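Local atomic coordinates of ABC transporter substrate binding protein (Ribose) (Agrobacterium vitis S4, PDB entry 4WT7), a protein that probably serves as the sugar-binding component of a bacterial ABC importer, here captured with D-allitol bound between its two lobes. Residues F46-Q49 with A50-Q54; A272-P275 with A276-G279; G279-A282 with I283-A287. All coordinates share one frame; numbering follows the deposited sequence.

Contact 1: residues F46-Q49 with A50-Q54; sequences FDLQ and AYNAQ. With X9X (D-allitol), chain C.
Helix 45-60, the helix of the beta-alpha-beta unit built with strands 34-39 and 64-69, points its N-terminal turn at the D-allitol pocket, where F46 and D47 meet the ligand while the next turn, A50-Q54, is bonded back onto them. The phenyl ring of F46 presents one face to the polyol: OAB lies over it near the rim, 3.2 Å from CZ, and CD1 meets the ligand carbon CAL at 3.5 Å. CG of F46 stands anti to the backbone N (chi1 180°), which swings the ring forward to the ligand. An aromatic suits this wall because its flat face can cover the C-H groups of a polyol. D47 supplies the polar counterpart: OAE of D-allitol donates to D47 OD1 at 2.9 Å, while D47 OD2 is held in a salt bridge by R72, which probably steadies the carboxylate as an acceptor. Behind the ligand the i to i+4 bonds run in sequence, A50 N to F46 O at 3.1 Å and N52 N to L48 O at 2.9 Å among them. On the outer surface CD1 of L48 comes within 3.4 Å of ND2 of N52, an apolar branch beside an amide at the solvent edge. Q54 turns its amide back along the helix: NE2 hydrogen-bonds to A50 O at 3.2 Å, from above the carbonyl plane, while the backbone N of Q54 bonds to the same oxygen from the opposite face. The small side chain of A50 meets L95 of strand 91-95, where its size suits a close approach. Y51 packs on I37 and T39 at strand 34-39, and on another flank F46 and Q49 meet P275 of helix 275-290.

Contact 2: residues A272-P275 with A276-G279; sequences AQQP and AELG. With X9X (D-allitol), chain C.
The D-allitol pocket receives Q273 from the loop that leaves strand 267-272, and two residues later helix 275-290 begins, with Q274 at its N-cap position. The side chain of Q273 is extended beyond CG, carrying NE2 to OAB of the ligand at 2.9 Å in a nearly straight bond (170°). Q274 opens the helix through its backbone: its carbonyl O accepts from L278 N at 2.9 Å, in the carbonyl plane, and P275 O takes G279 N at 3.0 Å. Proline fits the first turn, where its missing N-H costs no helical bond. The side chains of Q274 and E277 run side by side in the same direction, CB to CB 3.9 Å, and their polar ends go to separate partners, Q274 NE2 to P302 O and E277 to R280 in a salt bridge. L278, an apolar residue facing back toward the loop, brings CD1 to 3.6 Å from Q274 O and covers that turn. The amide of Q273 is satisfied at both ends, OE1 by S132 and NE2 by D251 as well as the ligand. A neutral side chain fixed in this way can offer a polyol hydroxyl an N-H of settled direction without adding charge to the site.

Contact 3: residues G279-A282 with I283-A287; sequences GRQA and IQNVA
A282 and I283 occupy the close-packed side of helix 275-290, whereas R280 and Q284 lie on its more open flank. On the packed side CG1 of I283 sits 3.5 Å from G279 O, its chi1 of -53° placing that branch anti to the carbonyl carbon and back along the preceding turn. V286 similarly lays CG2 3.4 Å from A282 O. Alanine and glycine keep this part of the helix slim, and the branched I283 and V286 supply its apolar bulk. Backbone bonds join the turns throughout, from a long one of I283 N to G279 O at 3.3 Å to a short one of N285 N to Q281 O at 2.7 Å. Q281 and N285, one turn apart, run side by side with their amide planes only 13° apart, CG of Q281 lying 4.2 Å from ND2 of N285. Each amide finds its main partner elsewhere, Q281 NE2 at S130 and N285 ND2 at N128. The looser flank is polar: chi1 of Q284 (-79°) lays its CG 3.4 Å from R280 O, and the bend at chi2 then turns the amide end, whose NE2 bonds to E57. On the packed side, A282 and V286 rest on V93 of strand 91-95, A282 also meets I119 and N285 meets L117 of strand 116-119, and I283 wedges against Q54, E57 and V58 of helix 45-60.

Contacts 1 and 2 both reach D-allitol, and their centres lie about 8 Å apart; they meet beside the ligand, where F46 CE2 comes 3.3 Å from Q273 NE2. Farther from the ligand helices 45-60 and 275-290 stay packed together, with A53 CB 3.5 Å from A276 O and Q54 CG 3.5 Å from G279 O. Contact 3 continues helix 275-290 from contact 2 through the shared G279, whose CA is about 11 Å from the nearest ligand atom, and touches contact 1 where Q54 O meets I283 CG1 at 3.6 Å. The pair thus runs from pocket-lining turns to turns packed against the sheet, contact 3 lying about 12 Å from each of the others between centres.

Contact 1: residues F46-Q49 with A50-Q54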
loop_
_atom_site.group_PDB
_atom_site.type_symbol
_atom_site.label_atom_id
_atom_site.label_comp_id
_atom_site.label_asym_id
_atom_site.label_seq_id
_atom_site.Cartn_x
_atom_site.Cartn_y
_atom_site.Cartn_z
ATOM N N PHE A 46 -2.015 6.472 -3.256
ATOM C CA PHE A 46 -0.779 6.175 -2.558
ATOM C C PHE A 46 0.404 6.265 -3.538
ATOM O O PHE A 46 1.428 6.945 -3.269
ATOM C CB PHE A 46 -0.851 4.799 -1.910
ATOM C CG PHE A 46 0.393 4.415 -1.177
ATOM C CD1 PHE A 46 1.450 3.834 -1.845
ATOM C CD2 PHE A 46 0.501 4.625 0.183
ATOM C CE1 PHE A 46 2.593 3.474 -1.175
ATOM C CE2 PHE A 46 1.646 4.270 0.868
ATOM C CZ PHE A 46 2.697 3.700 0.186
ATOM N N ASP A 47 0.253 5.618 -4.688
ATOM C CA ASP A 47 1.356 5.480 -5.616
ATOM C C ASP A 47 1.762 6.809 -6.230
ATOM O O ASP A 47 2.944 7.107 -6.325
ATOM C CB ASP A 47 1.004 4.500 -6.740
ATOM C CG ASP A 47 0.639 3.128 -6.240
ATOM O OD1 ASP A 47 0.519 2.900 -5.011
ATOM O OD2 ASP A 47 0.454 2.248 -7.107
ATOM N N LEU A 48 0.773 7.579 -6.685
ATOM C CA LEU A 48 1.013 8.897 -7.252
ATOM C C LEU A 48 1.722 9.811 -6.243
ATOM O O LEU A 48 2.705 10.448 -6.563
ATOM C CB LEU A 48 -0.318 9.547 -7.692
ATOM C CG LEU A 48 -0.141 10.886 -8.397
ATOM C CD1 LEU A 48 0.835 10.771 -9.527
ATOM C CD2 LEU A 48 -1.480 11.440 -8.903
ATOM N N GLN A 49 1.219 9.847 -5.021
ATOM C CA GLN A 49 1.811 10.677 -3.957
ATOM C C GLN A 49 3.299 10.376 -3.644
ATOM O O GLN A 49 4.141 11.267 -3.547
ATOM C CB GLN A 49 1.007 10.469 -2.694
ATOM C CG GLN A 49 -0.393 11.035 -2.757
ATOM C CD GLN A 49 -0.380 12.535 -2.570
ATOM O OE1 GLN A 49 0.098 13.056 -1.540
ATOM N NE2 GLN A 49 -0.835 13.238 -3.584
ATOM N N ALA A 50 3.593 9.102 -3.461
ATOM C CA ALA A 50 4.942 8.633 -3.167
ATOM C C ALA A 50 5.904 8.905 -4.339
ATOM O O ALA A 50 7.021 9.334 -4.160
ATOM C CB ALA A 50 4.877 7.096 -2.858
ATOM N N TYR A 51 5.457 8.610 -5.546
ATOM C CA TYR A 51 6.213 8.892 -6.749
ATOM C C TYR A 51 6.491 10.378 -6.900
ATOM O O TYR A 51 7.655 10.782 -6.971
ATOM C CB TYR A 51 5.470 8.321 -7.959
ATOM C CG TYR A 51 6.165 8.403 -9.322
ATOM C CD1 TYR A 51 7.342 7.697 -9.581
ATOM C CD2 TYR A 51 5.599 9.141 -10.360
ATOM C CE1 TYR A 51 7.948 7.745 -10.821
ATOM C CE2 TYR A 51 6.188 9.205 -11.603
ATOM C CZ TYR A 51 7.364 8.491 -11.829
ATOM O OH TYR A 51 7.952 8.528 -13.064
ATOM N N ASN A 52 5.457 11.217 -6.927
ATOM C CA ASN A 52 5.692 12.663 -7.066
ATOM C C ASN A 52 6.607 13.288 -5.988
ATOM O O ASN A 52 7.457 14.147 -6.284
ATOM C CB ASN A 52 4.356 13.421 -7.142
ATOM C CG ASN A 52 3.683 13.231 -8.485
ATOM O OD1 ASN A 52 4.302 12.743 -9.418
ATOM N ND2 ASN A 52 2.411 13.617 -8.589
ATOM N N ALA A 53 6.442 12.848 -4.750
ATOM C CA ALA A 53 7.196 13.417 -3.647
ATOM C C ALA A 53 8.662 13.034 -3.739
ATOM O O ALA A 53 9.513 13.747 -3.232
ATOM C CB ALA A 53 6.622 12.948 -2.319
ATOM N N GLN A 54 8.966 11.891 -4.345
ATOM C CA GLN A 54 10.368 11.524 -4.547
ATOM C C GLN A 54 10.984 12.466 -5.597
ATOM O O GLN A 54 12.073 13.016 -5.420
ATOM C CB GLN A 54 10.486 10.089 -5.070
ATOM C CG GLN A 54 10.363 9.010 -4.068
ATOM C CD GLN A 54 10.357 7.643 -4.727
ATOM O OE1 GLN A 54 11.412 7.064 -4.973
ATOM N NE2 GLN A 54 9.160 7.133 -5.044
HETATM O OAA X9X C . 0.247 -2.966 -4.195
HETATM C CAG X9X C . -0.991 -2.368 -4.054
HETATM C CAI X9X C . -1.168 -1.340 -2.985
HETATM O OAC X9X C . -1.176 -1.913 -1.699
HETATM C CAK X9X C . -0.193 -0.210 -3.149
HETATM O OAE X9X C . -0.342 0.219 -4.447
HETATM C CAL X9X C . -0.552 0.982 -2.260
HETATM O OAF X9X C . -1.847 1.414 -2.493
HETATM C CAJ X9X C . -0.278 0.840 -0.776
HETATM O OAD X9X C . -1.265 0.157 -0.083
HETATM C CAH X9X C . 1.087 0.296 -0.408
HETATM O OAB X9X C . 1.602 0.741 0.828
#

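Contact 2: residues A272-P275 with A276-G279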
loop_
_atom_site.group_PDB
_atom_site.type_symbol
_atom_site.label_atom_id
_atom_site.label_comp_id
_atom_site.label_asym_id
_atom_site.label_seq_id
_atom_site.Cartn_x
_atom_site.Cartn_y
_atom_site.Cartn_z
ATOM N N ALA A 272 -4.707 5.072 7.637
ATOM C CA ALA A 272 -4.085 6.053 6.773
ATOM C C ALA A 272 -2.576 5.882 6.813
ATOM O O ALA A 272 -1.964 5.730 7.897
ATOM C CB ALA A 272 -4.466 7.438 7.172
ATOM N N GLN A 273 -2.008 5.906 5.623
ATOM C CA GLN A 273 -0.571 6.011 5.436
ATOM C C GLN A 273 -0.182 7.409 5.032
ATOM O O GLN A 273 -1.048 8.278 4.820
ATOM C CB GLN A 273 -0.144 5.060 4.334
ATOM C CG GLN A 273 -0.337 3.626 4.697
ATOM C CD GLN A 273 0.515 2.686 3.826
ATOM O OE1 GLN A 273 1.676 2.442 4.126
ATOM N NE2 GLN A 273 -0.059 2.200 2.736
ATOM N N GLN A 274 1.130 7.613 4.902
ATOM C CA GLN A 274 1.716 8.914 4.577
ATOM C C GLN A 274 2.668 8.756 3.381
ATOM O O GLN A 274 3.899 8.759 3.539
ATOM C CB GLN A 274 2.464 9.447 5.780
ATOM C CG GLN A 274 1.593 9.569 7.018
ATOM C CD GLN A 274 2.240 10.422 8.124
ATOM O OE1 GLN A 274 2.257 11.657 8.032
ATOM N NE2 GLN A 274 2.726 9.774 9.192
ATOM N N PRO A 275 2.097 8.585 2.191
ATOM C CA PRO A 275 2.908 8.311 1.003
ATOM C C PRO A 275 3.831 9.474 0.619
ATOM O O PRO A 275 4.980 9.256 0.232
ATOM C CB PRO A 275 1.860 8.011 -0.073
ATOM C CG PRO A 275 0.532 8.581 0.496
ATOM C CD PRO A 275 0.661 8.330 1.950
ATOM N N ALA A 276 3.375 10.704 0.725
ATOM C CA ALA A 276 4.305 11.780 0.410
ATOM C C ALA A 276 5.506 11.733 1.391
ATOM O O ALA A 276 6.664 11.845 0.969
ATOM C CB ALA A 276 3.609 13.116 0.400
ATOM N N GLU A 277 5.236 11.506 2.675
ATOM C CA GLU A 277 6.332 11.366 3.639
ATOM C C GLU A 277 7.246 10.189 3.306
ATOM O O GLU A 277 8.454 10.305 3.380
ATOM C CB GLU A 277 5.838 11.224 5.078
ATOM C CG GLU A 277 5.284 12.497 5.671
ATOM C CD GLU A 277 6.323 13.609 5.756
ATOM O OE1 GLU A 277 7.525 13.289 5.917
ATOM O OE2 GLU A 277 5.922 14.797 5.623
ATOM N N LEU A 278 6.673 9.047 2.949
ATOM C CA LEU A 278 7.489 7.901 2.576
ATOM C C LEU A 278 8.425 8.225 1.420
ATOM O O LEU A 278 9.595 7.867 1.448
ATOM C CB LEU A 278 6.610 6.705 2.204
ATOM C CG LEU A 278 6.116 5.979 3.445
ATOM C CD1 LEU A 278 4.801 5.250 3.141
ATOM C CD2 LEU A 278 7.190 5.035 3.970
ATOM N N GLY A 279 7.904 8.870 0.388
ATOM C CA GLY A 279 8.729 9.257 -0.746
ATOM C C GLY A 279 9.859 10.207 -0.368
ATOM O O GLY A 279 11.008 10.032 -0.793
HETATM O OAA X9X C . 0.247 -2.966 -4.195
HETATM C CAG X9X C . -0.991 -2.368 -4.054
HETATM C CAI X9X C . -1.168 -1.340 -2.985
HETATM O OAC X9X C . -1.176 -1.913 -1.699
HETATM C CAK X9X C . -0.193 -0.210 -3.149
HETATM O OAE X9X C . -0.342 0.219 -4.447
HETATM C CAL X9X C . -0.552 0.982 -2.260
HETATM O OAF X9X C . -1.847 1.414 -2.493
HETATM C CAJ X9X C . -0.278 0.840 -0.776
HETATM O OAD X9X C . -1.265 0.157 -0.083
HETATM C CAH X9X C . 1.087 0.296 -0.408
HETATM O OAB X9X C . 1.602 0.741 0.828
#

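Contact 3: residues G279-A282 with I283-A287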
loop_
_atom_site.group_PDB
_atom_site.type_symbol
_atom_site.label_atom_id
_atom_site.label_comp_id
_atom_site.label_asym_id
_atom_site.label_seq_id
_atom_site.Cartn_x
_atom_site.Cartn_y
_atom_site.Cartn_z
ATOM N N GLY A 279 7.904 8.870 0.388
ATOM C CA GLY A 279 8.729 9.257 -0.746
ATOM C C GLY A 279 9.859 10.207 -0.368
ATOM O O GLY A 279 11.008 10.032 -0.793
ATOM N N ARG A 280 9.555 11.220 0.432
ATOM C CA ARG A 280 10.610 12.127 0.905
ATOM C C ARG A 280 11.633 11.419 1.754
ATOM O O ARG A 280 12.827 11.642 1.615
ATOM C CB ARG A 280 10.017 13.323 1.671
ATOM C CG ARG A 280 9.531 14.405 0.748
ATOM C CD ARG A 280 9.152 15.680 1.514
ATOM N NE ARG A 280 8.012 15.464 2.396
ATOM C CZ ARG A 280 6.733 15.426 2.003
ATOM N NH1 ARG A 280 6.404 15.576 0.724
ATOM N NH2 ARG A 280 5.773 15.228 2.907
ATOM N N GLN A 281 11.179 10.532 2.619
ATOM C CA GLN A 281 12.117 9.773 3.413
ATOM C C GLN A 281 13.085 8.988 2.550
ATOM O O GLN A 281 14.310 8.990 2.795
ATOM C CB GLN A 281 11.394 8.809 4.323
ATOM C CG GLN A 281 12.276 8.418 5.476
ATOM C CD GLN A 281 11.678 7.316 6.290
ATOM O OE1 GLN A 281 11.419 7.491 7.485
ATOM N NE2 GLN A 281 11.465 6.152 5.661
ATOM N N ALA A 282 12.546 8.309 1.539
ATOM C CA ALA A 282 13.403 7.496 0.672
ATOM C C ALA A 282 14.545 8.370 0.125
ATOM O O ALA A 282 15.705 7.997 0.213
ATOM C CB ALA A 282 12.608 6.866 -0.468
ATOM N N ILE A 283 14.200 9.541 -0.418
ATOM C CA ILE A 283 15.200 10.430 -0.999
ATOM C C ILE A 283 16.140 11.041 0.059
ATOM O O ILE A 283 17.354 11.189 -0.173
ATOM C CB ILE A 283 14.561 11.535 -1.839
ATOM C CG1 ILE A 283 13.625 10.933 -2.884
ATOM C CG2 ILE A 283 15.624 12.293 -2.561
ATOM C CD1 ILE A 283 14.246 9.758 -3.666
ATOM N N GLN A 284 15.594 11.396 1.212
ATOM C CA GLN A 284 16.425 11.798 2.332
ATOM C C GLN A 284 17.453 10.696 2.571
ATOM O O GLN A 284 18.640 10.978 2.745
ATOM C CB GLN A 284 15.604 12.048 3.615
ATOM C CG GLN A 284 14.867 13.414 3.668
ATOM C CD GLN A 284 15.808 14.613 3.924
ATOM O OE1 GLN A 284 16.490 14.680 4.954
ATOM N NE2 GLN A 284 15.837 15.559 2.986
ATOM N N ASN A 285 16.993 9.435 2.570
ATOM C CA ASN A 285 17.885 8.334 2.884
ATOM C C ASN A 285 18.911 8.088 1.772
ATOM O O ASN A 285 20.041 7.680 2.045
ATOM C CB ASN A 285 17.105 7.064 3.270
ATOM C CG ASN A 285 16.528 7.156 4.672
ATOM O OD1 ASN A 285 16.769 8.130 5.389
ATOM N ND2 ASN A 285 15.758 6.160 5.070
ATOM N N VAL A 286 18.538 8.358 0.525
ATOM C CA VAL A 286 19.518 8.301 -0.543
ATOM C C VAL A 286 20.664 9.313 -0.315
ATOM O O VAL A 286 21.848 8.963 -0.419
ATOM C CB VAL A 286 18.902 8.554 -1.906
ATOM C CG1 VAL A 286 20.006 8.761 -2.937
ATOM C CG2 VAL A 286 17.962 7.402 -2.300
ATOM N N ALA A 287 20.313 10.562 -0.036
ATOM C CA ALA A 287 21.309 11.584 0.267
ATOM C C ALA A 287 22.199 11.155 1.440
ATOM O O ALA A 287 23.417 11.118 1.310
ATOM C CB ALA A 287 20.624 12.905 0.576
#